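Local structure of cyclopropane mycolic acid synthase MmaA2 (Mycobacterium tuberculosis, 1TPY) at residues C35-R40 and R224-Q229; L166-G171 and Q204-E209; G181-L186 and V275-V280; R153-L158 and T218-T223. The protein converts a double bond of mycolic acids into a cis cyclopropane ring, using S-adenosyl-L-methionine as the source of the methylene group. One frame throughout, in Å; residues are numbered along the deposited sequence.

All four contacts reach the same mixed seven-stranded sheet, yet they differ in depth and chemistry. Interaction 1 is buried and lacks a direct hydrogen bond between its segments; it shares the carbonate ion with interaction 2, whose partly buried proline loop is held by one backbone bond and a water. Strand 278-286 lies between strands 163-171 and 221-227, and D279 of interaction 3 links both: its N lies 2.8 Å from T170 O and its OD2 2.7 Å from S227 OG. Interaction 3 itself is a surface contact built on a tyrosine. Interaction 4, partly buried, joins the turn between helix 208-218 and strand 221-227 to helix 147-157 through aromatic and aliphatic contacts.

Interaction 1: C35-R40 and R224-Q229. With CO3 (carbonate ion), chain B.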
loop_
_atom_site.group_PDB
_atom_site.type_symbol
_atom_site.label_atom_id
_atom_site.label_comp_id
_atom_site.label_asym_id
_atom_site.label_seq_id
_atom_site.Cartn_x
_atom_site.Cartn_y
_atom_site.Cartn_z
ATOM N N CYS A 35 4.652 4.495 -0.449
ATOM C CA CYS A 35 5.999 5.033 -0.309
ATOM C C CYS A 35 7.014 4.577 -1.364
ATOM O O CYS A 35 7.231 3.380 -1.569
ATOM C CB CYS A 35 6.549 4.710 1.077
ATOM S SG CYS A 35 8.186 5.440 1.373
ATOM N N ALA A 36 7.653 5.546 -2.011
ATOM C CA ALA A 36 8.654 5.260 -3.035
ATOM C C ALA A 36 10.005 4.960 -2.379
ATOM O O ALA A 36 10.152 5.094 -1.170
ATOM C CB ALA A 36 8.777 6.446 -3.977
ATOM N N HIS A 37 10.989 4.553 -3.175
ATOM C CA HIS A 37 12.317 4.254 -2.638
ATOM C C HIS A 37 13.393 4.913 -3.490
ATOM O O HIS A 37 13.829 4.346 -4.494
ATOM C CB HIS A 37 12.548 2.746 -2.602
ATOM C CG HIS A 37 13.818 2.350 -1.919
ATOM N ND1 HIS A 37 14.116 2.728 -0.627
ATOM C CD2 HIS A 37 14.860 1.595 -2.340
ATOM C CE1 HIS A 37 15.285 2.221 -0.282
ATOM N NE2 HIS A 37 15.758 1.529 -1.303
ATOM N N PHE A 38 13.819 6.106 -3.080
ATOM C CA PHE A 38 14.827 6.868 -3.808
ATOM C C PHE A 38 16.245 6.353 -3.596
ATOM O O PHE A 38 16.939 6.775 -2.675
ATOM C CB PHE A 38 14.736 8.349 -3.418
ATOM C CG PHE A 38 13.376 8.950 -3.662
ATOM C CD1 PHE A 38 12.317 8.685 -2.794
ATOM C CD2 PHE A 38 13.137 9.721 -4.794
ATOM C CE1 PHE A 38 11.039 9.175 -3.055
ATOM C CE2 PHE A 38 11.864 10.216 -5.067
ATOM C CZ PHE A 38 10.811 9.943 -4.198
ATOM N N GLU A 39 16.663 5.441 -4.468
ATOM C CA GLU A 39 17.992 4.843 -4.404
ATOM C C GLU A 39 19.074 5.782 -4.907
ATOM O O GLU A 39 20.222 5.694 -4.477
ATOM C CB GLU A 39 18.002 3.536 -5.188
ATOM C CG GLU A 39 17.113 2.501 -4.546
ATOM C CD GLU A 39 17.018 1.218 -5.335
ATOM O OE1 GLU A 39 16.360 0.283 -4.833
ATOM O OE2 GLU A 39 17.589 1.143 -6.446
ATOM N N ARG A 40 18.715 6.665 -5.834
ATOM C CA ARG A 40 19.647 7.667 -6.338
ATOM C C ARG A 40 19.029 9.008 -5.967
ATOM O O ARG A 40 17.863 9.267 -6.269
ATOM C CB ARG A 40 19.802 7.602 -7.856
ATOM C CG ARG A 40 20.405 6.330 -8.405
ATOM C CD ARG A 40 20.927 6.594 -9.804
ATOM N NE ARG A 40 20.149 7.641 -10.467
ATOM C CZ ARG A 40 18.911 7.485 -10.924
ATOM N NH1 ARG A 40 18.299 6.317 -10.803
ATOM N NH2 ARG A 40 18.280 8.506 -11.486
ATOM N N ARG A 224 13.352 -10.333 7.770
ATOM C CA ARG A 224 13.854 -8.974 7.626
ATOM C C ARG A 224 12.784 -7.904 7.644
ATOM O O ARG A 224 11.725 -8.067 7.046
ATOM C CB ARG A 224 14.633 -8.828 6.318
ATOM C CG ARG A 224 15.155 -7.423 6.068
ATOM C CD ARG A 224 15.616 -7.272 4.634
ATOM N NE ARG A 224 16.074 -5.919 4.340
ATOM C CZ ARG A 224 17.300 -5.467 4.581
ATOM N NH1 ARG A 224 17.611 -4.212 4.276
ATOM N NH2 ARG A 224 18.218 -6.268 5.110
ATOM N N ARG A 225 13.082 -6.819 8.348
ATOM C CA ARG A 225 12.214 -5.652 8.411
ATOM C C ARG A 225 13.072 -4.500 7.899
ATOM O O ARG A 225 14.168 -4.265 8.406
ATOM C CB ARG A 225 11.752 -5.332 9.839
ATOM C CG ARG A 225 10.935 -4.030 9.894
ATOM C CD ARG A 225 10.353 -3.721 11.268
ATOM N NE ARG A 225 11.376 -3.390 12.256
ATOM C CZ ARG A 225 12.021 -2.229 12.316
ATOM N NH1 ARG A 225 11.755 -1.265 11.441
ATOM N NH2 ARG A 225 12.939 -2.033 13.254
ATOM N N GLN A 226 12.582 -3.796 6.883
ATOM C CA GLN A 226 13.323 -2.672 6.316
ATOM C C GLN A 226 12.455 -1.424 6.308
ATOM O O GLN A 226 11.335 -1.434 5.797
ATOM C CB GLN A 226 13.801 -3.010 4.895
ATOM C CG GLN A 226 14.294 -1.814 4.078
ATOM C CD GLN A 226 14.931 -2.225 2.749
ATOM O OE1 GLN A 226 14.582 -3.255 2.169
ATOM N NE2 GLN A 226 15.859 -1.408 2.259
ATOM N N SER A 227 12.982 -0.353 6.894
ATOM C CA SER A 227 12.271 0.913 6.971
ATOM C C SER A 227 12.587 1.805 5.784
ATOM O O SER A 227 13.712 1.819 5.289
ATOM C CB SER A 227 12.642 1.646 8.266
ATOM O OG SER A 227 11.997 2.905 8.346
ATOM N N LEU A 228 11.579 2.541 5.328
ATOM C CA LEU A 228 11.723 3.474 4.212
ATOM C C LEU A 228 11.235 4.840 4.691
ATOM O O LEU A 228 10.896 5.704 3.884
ATOM C CB LEU A 228 10.873 3.019 3.015
ATOM C CG LEU A 228 11.394 1.915 2.084
ATOM C CD1 LEU A 228 11.920 0.741 2.879
ATOM C CD2 LEU A 228 10.277 1.470 1.165
ATOM N N GLN A 229 11.201 5.023 6.009
ATOM C CA GLN A 229 10.712 6.262 6.624
ATOM C C GLN A 229 11.085 7.574 5.924
ATOM O O GLN A 229 10.207 8.339 5.530
ATOM C CB GLN A 229 11.158 6.329 8.089
ATOM C CG GLN A 229 10.616 7.526 8.855
ATOM C CD GLN A 229 11.022 7.502 10.318
ATOM O OE1 GLN A 229 12.209 7.518 10.644
ATOM N NE2 GLN A 229 10.035 7.460 11.206
HETATM C C CO3 B . 2.427 2.507 2.373
HETATM O O1 CO3 B . 3.669 2.884 1.638
HETATM O O2 CO3 B . 1.375 3.352 2.398
HETATM O O3 CO3 B . 2.357 1.318 3.021
#
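The imidazole of H37 meets the L228 branch point, ND1 to CG at 3.9 Å, along an oblique line that is neither face-on nor edge-on, with the two side chains crossing at about a right angle. The amide of Q226 also comes in obliquely, H37 CE1 to Q226 NE2 being 4.5 Å, while E39 OE1 lies in the ring plane at its edge. H231 supplies a further ring contact, its plane turned about 50° from that of H37. With CG swung anti to the backbone N (chi1 -173°), the H37 ring reaches nearer to strand 224-227 than its CB direction would suggest. Deeper in, C35 SG touches the L228 backbone and side chain, 3.7 Å from L228 O and 4.0 Å from L228 CB. S227 OG accepts from Q229 N at 3.3 Å, an ST turn that leads strand 221-227 into helix 229-245. The polar end of Q226 is held by K59. C35 N donates to carbonate O1 at 2.8 Å and 167°, a nearly straight bond, and Y232 and H167 also bind the ion. Dispersion and shape therefore join the segments, while the backbone N of C35 gives its directional bond to an anion beside the cofactor and lipid pockets.

Interaction 2: L166-G171 and Q204-E209. With 16A (cetyl-trimethyl-ammonium), chain D; CO3 (carbonate ion), chain B.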
loop_
_atom_site.group_PDB
_atom_site.type_symbol
_atom_site.label_atom_id
_atom_site.label_comp_id
_atom_site.label_asym_id
_atom_site.label_seq_id
_atom_site.Cartn_x
_atom_site.Cartn_y
_atom_site.Cartn_z
ATOM N N LEU A 166 5.163 -8.039 3.180
ATOM C CA LEU A 166 4.173 -7.138 3.733
ATOM C C LEU A 166 4.773 -5.755 3.909
ATOM O O LEU A 166 5.570 -5.524 4.813
ATOM C CB LEU A 166 3.687 -7.658 5.086
ATOM C CG LEU A 166 2.360 -7.127 5.640
ATOM C CD1 LEU A 166 2.390 -7.247 7.152
ATOM C CD2 LEU A 166 2.137 -5.696 5.250
ATOM N N HIS A 167 4.380 -4.841 3.033
ATOM C CA HIS A 167 4.853 -3.468 3.080
ATOM C C HIS A 167 3.704 -2.659 3.661
ATOM O O HIS A 167 2.599 -2.641 3.107
ATOM C CB HIS A 167 5.204 -2.998 1.664
ATOM C CG HIS A 167 5.424 -1.522 1.539
ATOM N ND1 HIS A 167 6.436 -0.990 0.768
ATOM C CD2 HIS A 167 4.714 -0.467 2.005
ATOM C CE1 HIS A 167 6.336 0.328 0.762
ATOM N NE2 HIS A 167 5.298 0.671 1.503
ATOM N N THR A 168 3.953 -1.995 4.780
ATOM C CA THR A 168 2.896 -1.225 5.409
ATOM C C THR A 168 3.402 -0.107 6.288
ATOM O O THR A 168 4.540 -0.120 6.769
ATOM C CB THR A 168 1.988 -2.126 6.285
ATOM O OG1 THR A 168 1.013 -1.318 6.951
ATOM C CG2 THR A 168 2.804 -2.859 7.332
ATOM N N ILE A 169 2.541 0.878 6.479
ATOM C CA ILE A 169 2.868 1.992 7.335
ATOM C C ILE A 169 2.761 1.433 8.742
ATOM O O ILE A 169 1.899 0.603 9.016
ATOM C CB ILE A 169 1.853 3.130 7.169
ATOM C CG1 ILE A 169 2.029 3.776 5.797
ATOM C CG2 ILE A 169 2.018 4.153 8.295
ATOM C CD1 ILE A 169 0.959 4.785 5.466
ATOM N N THR A 170 3.661 1.852 9.620
ATOM C CA THR A 170 3.611 1.404 10.999
ATOM C C THR A 170 3.658 2.648 11.866
ATOM O O THR A 170 4.379 3.602 11.567
ATOM C CB THR A 170 4.799 0.487 11.367
ATOM O OG1 THR A 170 6.028 1.174 11.122
ATOM C CG2 THR A 170 4.771 -0.791 10.543
ATOM N N GLY A 171 2.861 2.654 12.924
ATOM C CA GLY A 171 2.858 3.789 13.817
ATOM C C GLY A 171 3.722 3.427 15.005
ATOM O O GLY A 171 3.812 2.257 15.379
ATOM N N GLN A 204 -6.342 1.930 10.100
ATOM C CA GLN A 204 -5.731 1.615 11.390
ATOM C C GLN A 204 -4.339 1.016 11.183
ATOM O O GLN A 204 -4.172 -0.203 11.187
ATOM C CB GLN A 204 -6.591 0.595 12.148
ATOM C CG GLN A 204 -8.082 0.907 12.178
ATOM C CD GLN A 204 -8.915 -0.242 12.732
ATOM O OE1 GLN A 204 -10.143 -0.261 12.587
ATOM N NE2 GLN A 204 -8.253 -1.204 13.371
ATOM N N PRO A 205 -3.316 1.864 11.018
ATOM C CA PRO A 205 -1.970 1.326 10.815
ATOM C C PRO A 205 -1.543 0.469 11.998
ATOM O O PRO A 205 -1.884 0.756 13.142
ATOM C CB PRO A 205 -1.118 2.579 10.696
ATOM C CG PRO A 205 -1.796 3.508 11.661
ATOM C CD PRO A 205 -3.261 3.304 11.326
ATOM N N PRO A 206 -0.808 -0.612 11.738
ATOM C CA PRO A 206 -0.386 -1.432 12.868
ATOM C C PRO A 206 0.870 -0.812 13.472
ATOM O O PRO A 206 1.432 0.143 12.931
ATOM C CB PRO A 206 -0.073 -2.765 12.210
ATOM C CG PRO A 206 0.561 -2.320 10.927
ATOM C CD PRO A 206 -0.388 -1.222 10.462
ATOM N N THR A 207 1.293 -1.355 14.606
ATOM C CA THR A 207 2.517 -0.920 15.242
ATOM C C THR A 207 3.474 -2.015 14.788
ATOM O O THR A 207 3.020 -3.049 14.302
ATOM C CB THR A 207 2.391 -0.920 16.781
ATOM O OG1 THR A 207 3.585 -0.387 17.354
ATOM C CG2 THR A 207 2.202 -2.311 17.307
ATOM N N ILE A 208 4.779 -1.809 14.924
ATOM C CA ILE A 208 5.723 -2.834 14.492
ATOM C C ILE A 208 5.545 -4.148 15.249
ATOM O O ILE A 208 5.506 -5.214 14.639
ATOM C CB ILE A 208 7.200 -2.354 14.634
ATOM C CG1 ILE A 208 7.524 -1.336 13.532
ATOM C CG2 ILE A 208 8.153 -3.548 14.551
ATOM C CD1 ILE A 208 8.875 -0.640 13.707
ATOM N N GLU A 209 5.430 -4.075 16.570
ATOM C CA GLU A 209 5.262 -5.284 17.365
ATOM C C GLU A 209 3.988 -6.042 16.994
ATOM O O GLU A 209 3.952 -7.266 17.074
ATOM C CB GLU A 209 5.266 -4.955 18.865
ATOM C CG GLU A 209 4.270 -3.881 19.273
ATOM C CD GLU A 209 4.381 -3.517 20.734
ATOM O OE1 GLU A 209 5.488 -3.649 21.292
ATOM O OE2 GLU A 209 3.371 -3.089 21.325
HETATM C C1 16A D . 0.340 8.538 2.364
HETATM C C2 16A D . -0.587 8.108 3.500
HETATM C C3 16A D . 0.080 8.363 4.861
HETATM C C4 16A D . -0.754 7.993 6.080
HETATM C C5 16A D . 0.045 8.309 7.355
HETATM C C6 16A D . -0.664 7.988 8.680
HETATM C C7 16A D . -1.953 8.767 9.042
HETATM C C8 16A D . -2.905 8.147 10.093
HETATM C C9 16A D . -3.327 6.672 9.885
HETATM C C10 16A D . -4.160 6.363 8.619
HETATM C C11 16A D . -4.182 4.882 8.163
HETATM C C12 16A D . -4.624 4.651 6.710
HETATM C C13 16A D . -3.433 4.398 5.778
HETATM C C14 16A D . -3.880 4.265 4.324
HETATM C C15 16A D . -2.610 4.288 3.456
HETATM C C16 16A D . -3.043 4.312 1.976
HETATM N N1 16A D . -2.134 4.382 0.752
HETATM C C17 16A D . -2.519 4.469 -0.532
HETATM C C18 16A D . -1.135 5.510 0.891
HETATM C C19 16A D . -1.287 3.130 0.715
HETATM C C CO3 B . 2.427 2.507 2.373
HETATM O O1 CO3 B . 3.669 2.884 1.638
HETATM O O2 CO3 B . 1.375 3.352 2.398
HETATM O O3 CO3 B . 2.357 1.318 3.021
HETATM O O HOH W 1 5.851 0.570 15.976
#
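I169 O and P206 CD meet at 3.3 Å, where the proline loop 205-206 runs against the end of strand 163-171. P205 CB sits 4.3 Å from I169 CG2, and the T168 hydroxyl, which donates to I169 O, lies obliquely across from the P206 ring. The direct hydrogen bond runs from G171 N to P206 O, 2.9 Å long with an angle of 160° at the hydrogen; the donor is tilted 16° from the carbonyl plane. The same oxygen receives a CA-H contact from T170. Farther along, I208 CG1 rests against T170 OG1 at 3.8 Å, and that hydroxyl has its polar partner in N281. A water bridges the segments, donating to G171 O and accepting from the T207 hydroxyl and from I208 N, thereby serving an amide in the first turn of helix 208-218.

The next shell is the ligand pocket. I169 CD1 and P205 CD each lie 3.7 Å from the cetyl chain, at C4 and C11 respectively. H167 NE2 donates to carbonate O1 at 2.8 Å, and Q282 bonds H167 ND1 on the other side of the ring. E140 receives the backbone NH of I169. Strand and loop together present two chemistries: I169 of the strand and P205 of the loop form an apolar wall consistent with a lipid acyl chain, while H167 of the strand, oriented by Q282, gives a polar site that holds an anion.

Interaction 3: G181-L186 and V275-V280; sequences GLPLTL and VGYIDV
A glycine-ended helix gives way here to the sheet: G276, with positive phi (114°), follows helix 256-275 and leads through Y277 into strand 278-286, and this turn packs on the loop between helices 174-179 and 186-199. L182 lies over one face of the Y277 ring as a CH-pi contact, with CG 4.3 Å from the ring centroid and 24° off the normal. Its CB comes still closer to the rim, 3.5 Å from Y277 CE2. The isobutyl end continues past the ring, CG meeting V275 CG1 at 3.9 Å and CD2 coming to 3.3 Å from G276 O.

The Y277 hydroxyl donates to P183 O at 2.6 Å, in the carbonyl plane and on a lone pair, with a C=O...donor angle of 140°. A water donates to Y277 OH and also bonds T185 OG1, at 2.8 Å from each. T185 OG1 in turn caps helix 186-199 by accepting from L188 N. M177 and L272 also touch the Y277 side chain. In this surface contact the buried phenol of Y277 does two jobs: its face takes up leucine by dispersion, and its hydroxyl, donor to a carbonyl and acceptor from water, ties the loop by directional bonds.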
loop_
_atom_site.group_PDB
_atom_site.type_symbol
_atom_site.label_atom_id
_atom_site.label_comp_id
_atom_site.label_asym_id
_atom_site.label_seq_id
_atom_site.Cartn_x
_atom_site.Cartn_y
_atom_site.Cartn_z
ATOM N N GLY A 181 11.410 11.375 21.835
ATOM C CA GLY A 181 11.138 12.762 22.187
ATOM C C GLY A 181 10.095 13.455 21.321
ATOM O O GLY A 181 10.179 14.660 21.088
ATOM N N LEU A 182 9.113 12.695 20.842
ATOM C CA LEU A 182 8.035 13.221 19.998
ATOM C C LEU A 182 6.804 13.469 20.870
ATOM O O LEU A 182 6.251 12.537 21.438
ATOM C CB LEU A 182 7.703 12.211 18.891
ATOM C CG LEU A 182 8.474 12.239 17.563
ATOM C CD1 LEU A 182 9.888 12.772 17.730
ATOM C CD2 LEU A 182 8.476 10.839 16.979
ATOM N N PRO A 183 6.351 14.730 20.972
ATOM C CA PRO A 183 5.183 15.085 21.794
ATOM C C PRO A 183 3.796 14.785 21.227
ATOM O O PRO A 183 3.573 14.850 20.018
ATOM C CB PRO A 183 5.376 16.579 22.015
ATOM C CG PRO A 183 5.901 17.010 20.667
ATOM C CD PRO A 183 6.961 15.940 20.388
ATOM N N LEU A 184 2.863 14.476 22.123
ATOM C CA LEU A 184 1.482 14.206 21.742
ATOM C C LEU A 184 0.780 15.561 21.726
ATOM O O LEU A 184 0.241 16.002 22.735
ATOM C CB LEU A 184 0.813 13.278 22.765
ATOM C CG LEU A 184 1.367 11.853 22.856
ATOM C CD1 LEU A 184 0.821 11.144 24.097
ATOM C CD2 LEU A 184 0.998 11.092 21.587
ATOM N N THR A 185 0.792 16.215 20.573
ATOM C CA THR A 185 0.193 17.534 20.428
ATOM C C THR A 185 -1.268 17.496 20.004
ATOM O O THR A 185 -1.745 16.500 19.461
ATOM C CB THR A 185 0.956 18.355 19.386
ATOM O OG1 THR A 185 0.766 17.766 18.091
ATOM C CG2 THR A 185 2.451 18.377 19.720
ATOM N N LEU A 186 -1.973 18.592 20.254
ATOM C CA LEU A 186 -3.371 18.684 19.873
ATOM C C LEU A 186 -3.475 18.575 18.358
ATOM O O LEU A 186 -4.402 17.958 17.834
ATOM C CB LEU A 186 -3.974 20.005 20.356
ATOM C CG LEU A 186 -4.826 19.868 21.625
ATOM C CD1 LEU A 186 -4.020 19.194 22.732
ATOM C CD2 LEU A 186 -5.315 21.244 22.062
ATOM N N VAL A 275 8.840 14.286 11.045
ATOM C CA VAL A 275 9.049 14.382 12.485
ATOM C C VAL A 275 9.416 13.005 13.026
ATOM O O VAL A 275 10.288 12.874 13.880
ATOM C CB VAL A 275 7.773 14.868 13.207
ATOM C CG1 VAL A 275 7.991 14.870 14.720
ATOM C CG2 VAL A 275 7.401 16.269 12.715
ATOM N N GLY A 276 8.739 11.979 12.519
ATOM C CA GLY A 276 9.011 10.624 12.955
ATOM C C GLY A 276 7.871 9.960 13.709
ATOM O O GLY A 276 8.060 8.896 14.295
ATOM N N TYR A 277 6.690 10.571 13.706
ATOM C CA TYR A 277 5.547 9.984 14.402
ATOM C C TYR A 277 5.148 8.664 13.761
ATOM O O TYR A 277 4.721 7.731 14.440
ATOM C CB TYR A 277 4.342 10.926 14.362
ATOM C CG TYR A 277 4.456 12.123 15.272
ATOM C CD1 TYR A 277 4.527 13.409 14.749
ATOM C CD2 TYR A 277 4.494 11.967 16.657
ATOM C CE1 TYR A 277 4.632 14.517 15.573
ATOM C CE2 TYR A 277 4.601 13.071 17.496
ATOM C CZ TYR A 277 4.671 14.342 16.947
ATOM O OH TYR A 277 4.788 15.441 17.760
ATOM N N ILE A 278 5.297 8.605 12.440
ATOM C CA ILE A 278 4.942 7.432 11.661
ATOM C C ILE A 278 6.172 6.878 10.943
ATOM O O ILE A 278 7.129 7.611 10.662
ATOM C CB ILE A 278 3.864 7.796 10.615
ATOM C CG1 ILE A 278 2.657 8.435 11.310
ATOM C CG2 ILE A 278 3.427 6.564 9.857
ATOM C CD1 ILE A 278 1.949 7.520 12.289
ATOM N N ASP A 279 6.134 5.581 10.657
ATOM C CA ASP A 279 7.217 4.885 9.963
ATOM C C ASP A 279 6.541 4.091 8.839
ATOM O O ASP A 279 5.316 4.083 8.726
ATOM C CB ASP A 279 7.934 3.936 10.948
ATOM C CG ASP A 279 9.239 3.362 10.396
ATOM O OD1 ASP A 279 9.833 2.485 11.070
ATOM O OD2 ASP A 279 9.681 3.784 9.306
ATOM N N VAL A 280 7.338 3.442 8.003
ATOM C CA VAL A 280 6.818 2.623 6.912
ATOM C C VAL A 280 7.843 1.504 6.786
ATOM O O VAL A 280 9.045 1.763 6.670
ATOM C CB VAL A 280 6.696 3.439 5.580
ATOM C CG1 VAL A 280 8.060 3.909 5.116
ATOM C CG2 VAL A 280 6.025 2.593 4.508
HETATM O O HOH W 2 3.034 17.316 16.579
#

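Interaction 4: R153-L158 and T218-T223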
loop_
_atom_site.group_PDB
_atom_site.type_symbol
_atom_site.label_atom_id
_atom_site.label_comp_id
_atom_site.label_asym_id
_atom_site.label_seq_id
_atom_site.Cartn_x
_atom_site.Cartn_y
_atom_site.Cartn_z
ATOM N N ARG A 153 -4.784 -16.595 6.635
ATOM C CA ARG A 153 -5.146 -16.825 5.236
ATOM C C ARG A 153 -3.918 -16.844 4.325
ATOM O O ARG A 153 -3.780 -17.711 3.459
ATOM C CB ARG A 153 -6.108 -15.738 4.751
ATOM C CG ARG A 153 -6.642 -15.989 3.350
ATOM C CD ARG A 153 -7.412 -17.301 3.301
ATOM N NE ARG A 153 -8.561 -17.273 4.196
ATOM C CZ ARG A 153 -9.686 -16.613 3.946
ATOM N NH1 ARG A 153 -9.824 -15.924 2.822
ATOM N NH2 ARG A 153 -10.666 -16.620 4.833
ATOM N N ALA A 154 -3.036 -15.866 4.515
ATOM C CA ALA A 154 -1.817 -15.771 3.721
ATOM C C ALA A 154 -1.004 -17.036 3.922
ATOM O O ALA A 154 -0.443 -17.582 2.976
ATOM C CB ALA A 154 -1.006 -14.557 4.154
ATOM N N HIS A 155 -0.958 -17.498 5.167
ATOM C CA HIS A 155 -0.213 -18.696 5.534
ATOM C C HIS A 155 -0.896 -19.916 4.918
ATOM O O HIS A 155 -0.240 -20.851 4.456
ATOM C CB HIS A 155 -0.171 -18.808 7.067
ATOM C CG HIS A 155 0.804 -19.822 7.585
ATOM N ND1 HIS A 155 0.560 -21.178 7.553
ATOM C CD2 HIS A 155 2.025 -19.673 8.150
ATOM C CE1 HIS A 155 1.589 -21.820 8.075
ATOM N NE2 HIS A 155 2.491 -20.930 8.445
ATOM N N LYS A 156 -2.222 -19.887 4.899
ATOM C CA LYS A 156 -3.000 -20.982 4.347
ATOM C C LYS A 156 -2.802 -21.147 2.839
ATOM O O LYS A 156 -2.593 -22.261 2.358
ATOM C CB LYS A 156 -4.490 -20.763 4.639
ATOM C CG LYS A 156 -5.396 -21.923 4.243
ATOM C CD LYS A 156 -5.065 -23.166 5.064
ATOM C CE LYS A 156 -6.100 -24.270 4.882
ATOM N NZ LYS A 156 -5.827 -25.445 5.773
ATOM N N ILE A 157 -2.853 -20.043 2.094
ATOM C CA ILE A 157 -2.727 -20.132 0.642
ATOM C C ILE A 157 -1.315 -20.237 0.073
ATOM O O ILE A 157 -1.149 -20.566 -1.102
ATOM C CB ILE A 157 -3.466 -18.964 -0.064
ATOM C CG1 ILE A 157 -2.757 -17.635 0.194
ATOM C CG2 ILE A 157 -4.903 -18.888 0.441
ATOM C CD1 ILE A 157 -3.426 -16.452 -0.491
ATOM N N LEU A 158 -0.304 -19.974 0.892
ATOM C CA LEU A 158 1.082 -20.060 0.432
ATOM C C LEU A 158 1.632 -21.476 0.505
ATOM O O LEU A 158 1.204 -22.275 1.331
ATOM C CB LEU A 158 1.987 -19.160 1.275
ATOM C CG LEU A 158 1.994 -17.661 0.995
ATOM C CD1 LEU A 158 2.857 -16.960 2.037
ATOM C CD2 LEU A 158 2.524 -17.407 -0.401
ATOM N N THR A 218 0.985 -16.980 13.674
ATOM C CA THR A 218 0.525 -17.744 12.525
ATOM C C THR A 218 1.580 -18.723 12.007
ATOM O O THR A 218 1.257 -19.680 11.309
ATOM C CB THR A 218 0.119 -16.802 11.371
ATOM O OG1 THR A 218 -0.816 -15.830 11.859
ATOM C CG2 THR A 218 -0.531 -17.592 10.242
ATOM N N GLY A 219 2.843 -18.474 12.338
ATOM C CA GLY A 219 3.901 -19.361 11.890
ATOM C C GLY A 219 4.906 -18.735 10.941
ATOM O O GLY A 219 5.782 -19.435 10.423
ATOM N N PHE A 220 4.783 -17.431 10.692
ATOM C CA PHE A 220 5.716 -16.744 9.804
ATOM C C PHE A 220 6.972 -16.348 10.573
ATOM O O PHE A 220 6.919 -16.046 11.767
ATOM C CB PHE A 220 5.115 -15.456 9.214
ATOM C CG PHE A 220 4.008 -15.677 8.214
ATOM C CD1 PHE A 220 2.677 -15.626 8.607
ATOM C CD2 PHE A 220 4.299 -15.899 6.872
ATOM C CE1 PHE A 220 1.645 -15.789 7.674
ATOM C CE2 PHE A 220 3.281 -16.063 5.934
ATOM C CZ PHE A 220 1.949 -16.007 6.335
ATOM N N THR A 221 8.100 -16.355 9.874
ATOM C CA THR A 221 9.378 -15.952 10.446
ATOM C C THR A 221 9.751 -14.633 9.770
ATOM O O THR A 221 9.767 -14.556 8.535
ATOM C CB THR A 221 10.499 -16.975 10.141
ATOM O OG1 THR A 221 10.285 -18.168 10.902
ATOM C CG2 THR A 221 11.864 -16.396 10.488
ATOM N N LEU A 222 10.024 -13.600 10.565
ATOM C CA LEU A 222 10.419 -12.307 10.011
ATOM C C LEU A 222 11.899 -12.402 9.660
ATOM O O LEU A 222 12.761 -12.290 10.532
ATOM C CB LEU A 222 10.211 -11.176 11.027
ATOM C CG LEU A 222 10.636 -9.772 10.560
ATOM C CD1 LEU A 222 9.844 -9.345 9.328
ATOM C CD2 LEU A 222 10.417 -8.780 11.678
ATOM N N THR A 223 12.193 -12.620 8.383
ATOM C CA THR A 223 13.577 -12.737 7.964
ATOM C C THR A 223 14.195 -11.359 7.801
ATOM O O THR A 223 15.411 -11.221 7.724
ATOM C CB THR A 223 13.693 -13.529 6.647
ATOM O OG1 THR A 223 13.046 -12.812 5.595
ATOM C CG2 THR A 223 13.024 -14.890 6.795
#
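H155 and F220 form a T-shaped (edge-to-face) pair, the imidazole edge directed at the phenyl face, with ring centroids 5.1 Å apart and planes at 85°. The pair joins the C-terminal turn of helix 147-157 to the connection between helix 208-218 and strand 221-227, on the side of the sheet where these helices pack in this Rossmann-like methyltransferase fold.

The tight part is the wedge of F220 and T218 against the helix. The F220 edge is turned to the helix backbone, with CZ 3.5 Å from H155 N, and CE1 is 3.6 Å from H155 CB. A154 CB approaches CZ obliquely at 3.9 Å, while L158 CD1 stands at the ring edge, 4.0 Å from CE2, the two side chains crossing at about a right angle. T218 packs beside the histidine: its CG2, anti to the backbone N, meets H155 CB at 3.4 Å, while its OG1 turns back to Q214 O. Behind, A154 and L158 both rest on I133 of strand 132-136, and F220 also touches F151 and L285, so that the phenyl is enclosed from several directions.

Toward the exposed G219 the contact is thinner. Here the helix 208-218 ends in a Schellman motif, G219 taking a positive phi of 116°, and G219 CA comes only within 4.0 Å of H155 NE2. No hydrogen bond passes between the segments. The nearest polar approach is not a hydrogen bond: T218 O stands 3.2 Å above the H155 ring plane, offset toward the rim beside CD2.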